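Local coordinates for GARP domain-containing protein (Trypanosoma brucei brucei TREU927, PDB 6XZ6) that acts as a trypanosome receptor for the host complement regulator factor H and binds domain D5 of bovine factor H, at residues E9-Q12 with T13-L16; D105-E108 with S109-S113. All blocks are in the same frame, centred on the assembly; numbering follows the deposited sequence.

Neither contact closes a loop: each lies within one long helix and joins residues three or four positions apart. Contact 1 comes first from the N terminus, near the start of helix 4-61, its centre about 30 Å from the centre of the chain. Contact 2 follows on helix 67-125, its centre about 17 Å from the centre of the chain. The two are in series, neither nested nor crossing; the centres of contact 1 and contact 2 are about 20 Å apart, and the nearest atoms of contact 1 and contact 2 about 8 Å apart. Residues 9-16 pack against helices 129-137, 148-161 and 67-125, whereas 105-113 bridge helices 4-61 and 165-208 of the elongated bundle. The factor H chain touches both contacts.

Contact 1: E9-Q12 with T13-L16; sequences ELEQ and TKAL
Thr-13 lies side by side with Glu-9, one helical turn further on, and its hydroxyl turns back onto the Glu-9 backbone. With OG1 anti to its own carbonyl carbon (chi1 -56°), Thr-13 donates from OG1 to Glu-9 O at 2.7 Å. The amide Thr-13 N reaches the same Glu-9 O at 2.9 Å, from the other face of the carbonyl plane, so two donors grip one oxygen and the buried hydroxyl is satisfied within the helix. Glu-9 CG stays 4.1 Å from Thr-13 OG1, and the extended glutamate chain carries its carboxylate off to Arg-16 of the factor H chain and to the Gly-127 amide.

On the exposed side, Lys-14 passes slantwise across the bent Glu-11 chain, an i to i+3 pair. The lysine is extended beyond CG and runs back past Leu-10 O, its CG 3.4 Å from that oxygen. Glu-11 OE1 comes within 3.8 Å of Lys-14 NZ, a long salt bridge. Leu-16 CG, beside its own backbone N (chi1 -70°), lies 3.4 Å from Gln-12 O. Gln-12 NE2 is hydrogen-bonded to Glu-18 O of the factor H chain.

A threonine hydroxyl sharing the i-4 carbonyl with its own amide is a common feature of α-helices; here the turn belongs to a helical bundle, with Glu-9 and Gln-12 at the factor H interface.

Contact 2: D105-E108 with S109-S113; sequences DSFE and SEYES
Phe-107 and Tyr-111 make the aromatic part of this helical turn. Their rings meet obliquely, planes at 61° and centroids 5.7 Å apart, with Phe-107 CE1 3.8 Å from Tyr-111 CD2. The tyrosine presents a ring edge to Phe-107 O, its CD2 lying 3.5 Å from that oxygen. Both residues are buried, and Leu-23 touches both rings, while Tyr-170 meets Tyr-111 edge-to-face; Tyr-111 OH bonds Glu-169.

Backbone bonds follow the α-helical pattern on helix 67-125, which packs here between helices 4-61 and 165-208 of the bundle, but the pattern loosens at Tyr-111. Tyr-111 N bonds Phe-107 O only weakly, at 3.4 Å, and also reaches Glu-108 O from above the carbonyl plane. That oxygen is shared with Glu-112 N, a shorter bond of 2.8 Å that runs nearly along the C=O axis.

Among the acidic side chains, Glu-108 and Glu-112 lie side by side, carboxylate planes 18° apart. The bend at chi2 (-84°) swings Glu-108 OE2 over to Glu-112 CB, at 3.4 Å. The carboxylates themselves stay apart, Glu-108 OE2 being 4.6 Å from Glu-112 OE2, and any mutual repulsion is probably eased by Arg-24, which pairs with Glu-112 OE1, also bonded to Ser-116.

Contact 1: E9-Q12 with T13-L16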
loop_
_atom_site.group_PDB
_atom_site.type_symbol
_atom_site.label_atom_id
_atom_site.label_comp_id
_atom_site.label_asym_id
_atom_site.label_seq_id
_atom_site.Cartn_x
_atom_site.Cartn_y
_atom_site.Cartn_z
ATOM N N GLU A 9 4.035 19.598 -19.814
ATOM C CA GLU A 9 4.481 18.232 -19.959
ATOM C C GLU A 9 5.510 17.829 -18.899
ATOM O O GLU A 9 5.536 16.676 -18.481
ATOM C CB GLU A 9 4.981 17.999 -21.389
ATOM C CG GLU A 9 5.288 16.527 -21.660
ATOM C CD GLU A 9 5.913 16.174 -22.989
ATOM O OE1 GLU A 9 6.366 15.013 -23.109
ATOM O OE2 GLU A 9 5.960 17.042 -23.896
ATOM N N LEU A 10 6.345 18.774 -18.445
ATOM C CA LEU A 10 7.350 18.485 -17.394
ATOM C C LEU A 10 6.654 18.360 -16.035
ATOM O O LEU A 10 6.984 17.459 -15.265
ATOM C CB LEU A 10 8.474 19.538 -17.370
ATOM C CG LEU A 10 9.640 19.353 -16.394
ATOM C CD1 LEU A 10 10.235 17.885 -16.422
ATOM C CD2 LEU A 10 10.688 20.334 -16.679
ATOM N N GLU A 11 5.651 19.227 -15.769
ATOM C CA GLU A 11 4.829 19.188 -14.551
ATOM C C GLU A 11 4.052 17.887 -14.502
ATOM O O GLU A 11 4.025 17.249 -13.449
ATOM C CB GLU A 11 3.896 20.422 -14.425
ATOM C CG GLU A 11 4.535 21.611 -13.715
ATOM C CD GLU A 11 5.540 21.316 -12.600
ATOM O OE1 GLU A 11 6.751 21.581 -12.804
ATOM O OE2 GLU A 11 5.122 20.806 -11.531
ATOM N N GLN A 12 3.491 17.464 -15.664
ATOM C CA GLN A 12 2.740 16.203 -15.834
ATOM C C GLN A 12 3.619 14.973 -15.658
ATOM O O GLN A 12 3.155 14.002 -15.085
ATOM C CB GLN A 12 2.067 16.122 -17.217
ATOM C CG GLN A 12 0.879 17.053 -17.421
ATOM C CD GLN A 12 0.502 17.183 -18.874
ATOM O OE1 GLN A 12 0.905 16.401 -19.759
ATOM N NE2 GLN A 12 -0.283 18.185 -19.142
ATOM N N THR A 13 4.846 14.980 -16.215
ATOM C CA THR A 13 5.766 13.830 -16.156
ATOM C C THR A 13 6.233 13.609 -14.704
ATOM O O THR A 13 6.313 12.470 -14.272
ATOM C CB THR A 13 6.898 13.969 -17.199
ATOM O OG1 THR A 13 6.300 14.130 -18.476
ATOM C CG2 THR A 13 7.815 12.747 -17.251
ATOM N N LYS A 14 6.474 14.713 -13.952
ATOM C CA LYS A 14 6.854 14.727 -12.548
ATOM C C LYS A 14 5.741 14.103 -11.695
ATOM O O LYS A 14 6.043 13.314 -10.817
ATOM C CB LYS A 14 7.120 16.172 -12.096
ATOM C CG LYS A 14 8.543 16.682 -12.328
ATOM C CD LYS A 14 8.620 18.155 -12.068
ATOM C CE LYS A 14 10.026 18.682 -11.946
ATOM N NZ LYS A 14 10.046 20.154 -11.653
ATOM N N ALA A 15 4.456 14.434 -11.968
ATOM C CA ALA A 15 3.275 13.906 -11.266
ATOM C C ALA A 15 3.114 12.410 -11.465
ATOM O O ALA A 15 2.805 11.722 -10.506
ATOM C CB ALA A 15 2.035 14.623 -11.720
ATOM N N LEU A 16 3.354 11.896 -12.685
ATOM C CA LEU A 16 3.347 10.460 -13.030
ATOM C C LEU A 16 4.451 9.725 -12.266
ATOM O O LEU A 16 4.233 8.647 -11.740
ATOM C CB LEU A 16 3.566 10.259 -14.555
ATOM C CG LEU A 16 2.437 10.676 -15.526
ATOM C CD1 LEU A 16 2.840 10.401 -16.932
ATOM C CD2 LEU A 16 1.165 9.905 -15.259
#

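Contact 2: D105-E108 with S109-S113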
loop_
_atom_site.group_PDB
_atom_site.type_symbol
_atom_site.label_atom_id
_atom_site.label_comp_id
_atom_site.label_asym_id
_atom_site.label_seq_id
_atom_site.Cartn_x
_atom_site.Cartn_y
_atom_site.Cartn_z
ATOM N N ASP A 105 -2.797 -4.016 -2.092
ATOM C CA ASP A 105 -2.096 -4.769 -3.106
ATOM C C ASP A 105 -2.906 -4.831 -4.393
ATOM O O ASP A 105 -2.332 -4.784 -5.471
ATOM C CB ASP A 105 -1.674 -6.144 -2.551
ATOM C CG ASP A 105 -0.410 -6.107 -1.676
ATOM O OD1 ASP A 105 -0.108 -5.023 -1.085
ATOM O OD2 ASP A 105 0.272 -7.147 -1.573
ATOM N N SER A 106 -4.239 -4.865 -4.289
ATOM C CA SER A 106 -5.151 -4.844 -5.438
ATOM C C SER A 106 -5.097 -3.473 -6.111
ATOM O O SER A 106 -5.159 -3.389 -7.338
ATOM C CB SER A 106 -6.574 -5.131 -4.983
ATOM O OG SER A 106 -6.640 -6.474 -4.548
ATOM N N PHE A 107 -4.958 -2.411 -5.294
ATOM C CA PHE A 107 -4.869 -1.033 -5.739
ATOM C C PHE A 107 -3.581 -0.808 -6.531
ATOM O O PHE A 107 -3.625 -0.276 -7.643
ATOM C CB PHE A 107 -4.975 -0.088 -4.533
ATOM C CG PHE A 107 -4.597 1.342 -4.793
ATOM C CD1 PHE A 107 -5.343 2.125 -5.668
ATOM C CD2 PHE A 107 -3.492 1.910 -4.170
ATOM C CE1 PHE A 107 -4.990 3.453 -5.911
ATOM C CE2 PHE A 107 -3.149 3.241 -4.402
ATOM C CZ PHE A 107 -3.888 3.996 -5.283
ATOM N N GLU A 108 -2.440 -1.246 -5.971
ATOM C CA GLU A 108 -1.135 -1.115 -6.605
ATOM C C GLU A 108 -1.153 -1.891 -7.922
ATOM O O GLU A 108 -0.674 -1.395 -8.939
ATOM C CB GLU A 108 -0.044 -1.609 -5.645
ATOM C CG GLU A 108 1.356 -1.642 -6.239
ATOM C CD GLU A 108 1.806 -2.845 -7.062
ATOM O OE1 GLU A 108 1.106 -3.889 -7.036
ATOM O OE2 GLU A 108 2.870 -2.738 -7.727
ATOM N N SER A 109 -1.711 -3.094 -7.904
ATOM C CA SER A 109 -1.816 -3.955 -9.076
ATOM C C SER A 109 -2.605 -3.296 -10.208
ATOM O O SER A 109 -2.210 -3.393 -11.360
ATOM C CB SER A 109 -2.418 -5.302 -8.696
ATOM O OG SER A 109 -2.968 -5.917 -9.845
ATOM N N GLU A 110 -3.679 -2.592 -9.871
ATOM C CA GLU A 110 -4.560 -1.900 -10.815
ATOM C C GLU A 110 -3.872 -0.780 -11.578
ATOM O O GLU A 110 -4.215 -0.555 -12.748
ATOM C CB GLU A 110 -5.765 -1.308 -10.063
ATOM C CG GLU A 110 -7.007 -1.110 -10.919
ATOM C CD GLU A 110 -8.112 -0.275 -10.292
ATOM O OE1 GLU A 110 -8.115 -0.103 -9.050
ATOM O OE2 GLU A 110 -8.966 0.240 -11.050
ATOM N N TYR A 111 -2.933 -0.058 -10.915
ATOM C CA TYR A 111 -2.301 1.130 -11.494
ATOM C C TYR A 111 -0.801 1.104 -11.768
ATOM O O TYR A 111 -0.374 1.914 -12.583
ATOM C CB TYR A 111 -2.600 2.347 -10.604
ATOM C CG TYR A 111 -4.060 2.725 -10.588
ATOM C CD1 TYR A 111 -4.630 3.427 -11.647
ATOM C CD2 TYR A 111 -4.881 2.368 -9.527
ATOM C CE1 TYR A 111 -5.978 3.779 -11.644
ATOM C CE2 TYR A 111 -6.240 2.673 -9.533
ATOM C CZ TYR A 111 -6.783 3.380 -10.598
ATOM O OH TYR A 111 -8.106 3.732 -10.614
ATOM N N GLU A 112 0.006 0.263 -11.092
ATOM C CA GLU A 112 1.464 0.359 -11.271
ATOM C C GLU A 112 1.933 0.213 -12.732
ATOM O O GLU A 112 2.754 1.024 -13.162
ATOM C CB GLU A 112 2.241 -0.584 -10.345
ATOM C CG GLU A 112 3.713 -0.219 -10.173
ATOM C CD GLU A 112 4.670 -0.681 -11.253
ATOM O OE1 GLU A 112 5.743 -0.057 -11.401
ATOM O OE2 GLU A 112 4.347 -1.665 -11.958
ATOM N N SER A 113 1.429 -0.781 -13.477
ATOM C CA SER A 113 1.823 -1.028 -14.870
ATOM C C SER A 113 1.401 0.105 -15.830
ATOM O O SER A 113 2.046 0.333 -16.874
ATOM C CB SER A 113 1.241 -2.351 -15.350
ATOM O OG SER A 113 -0.149 -2.363 -15.063
#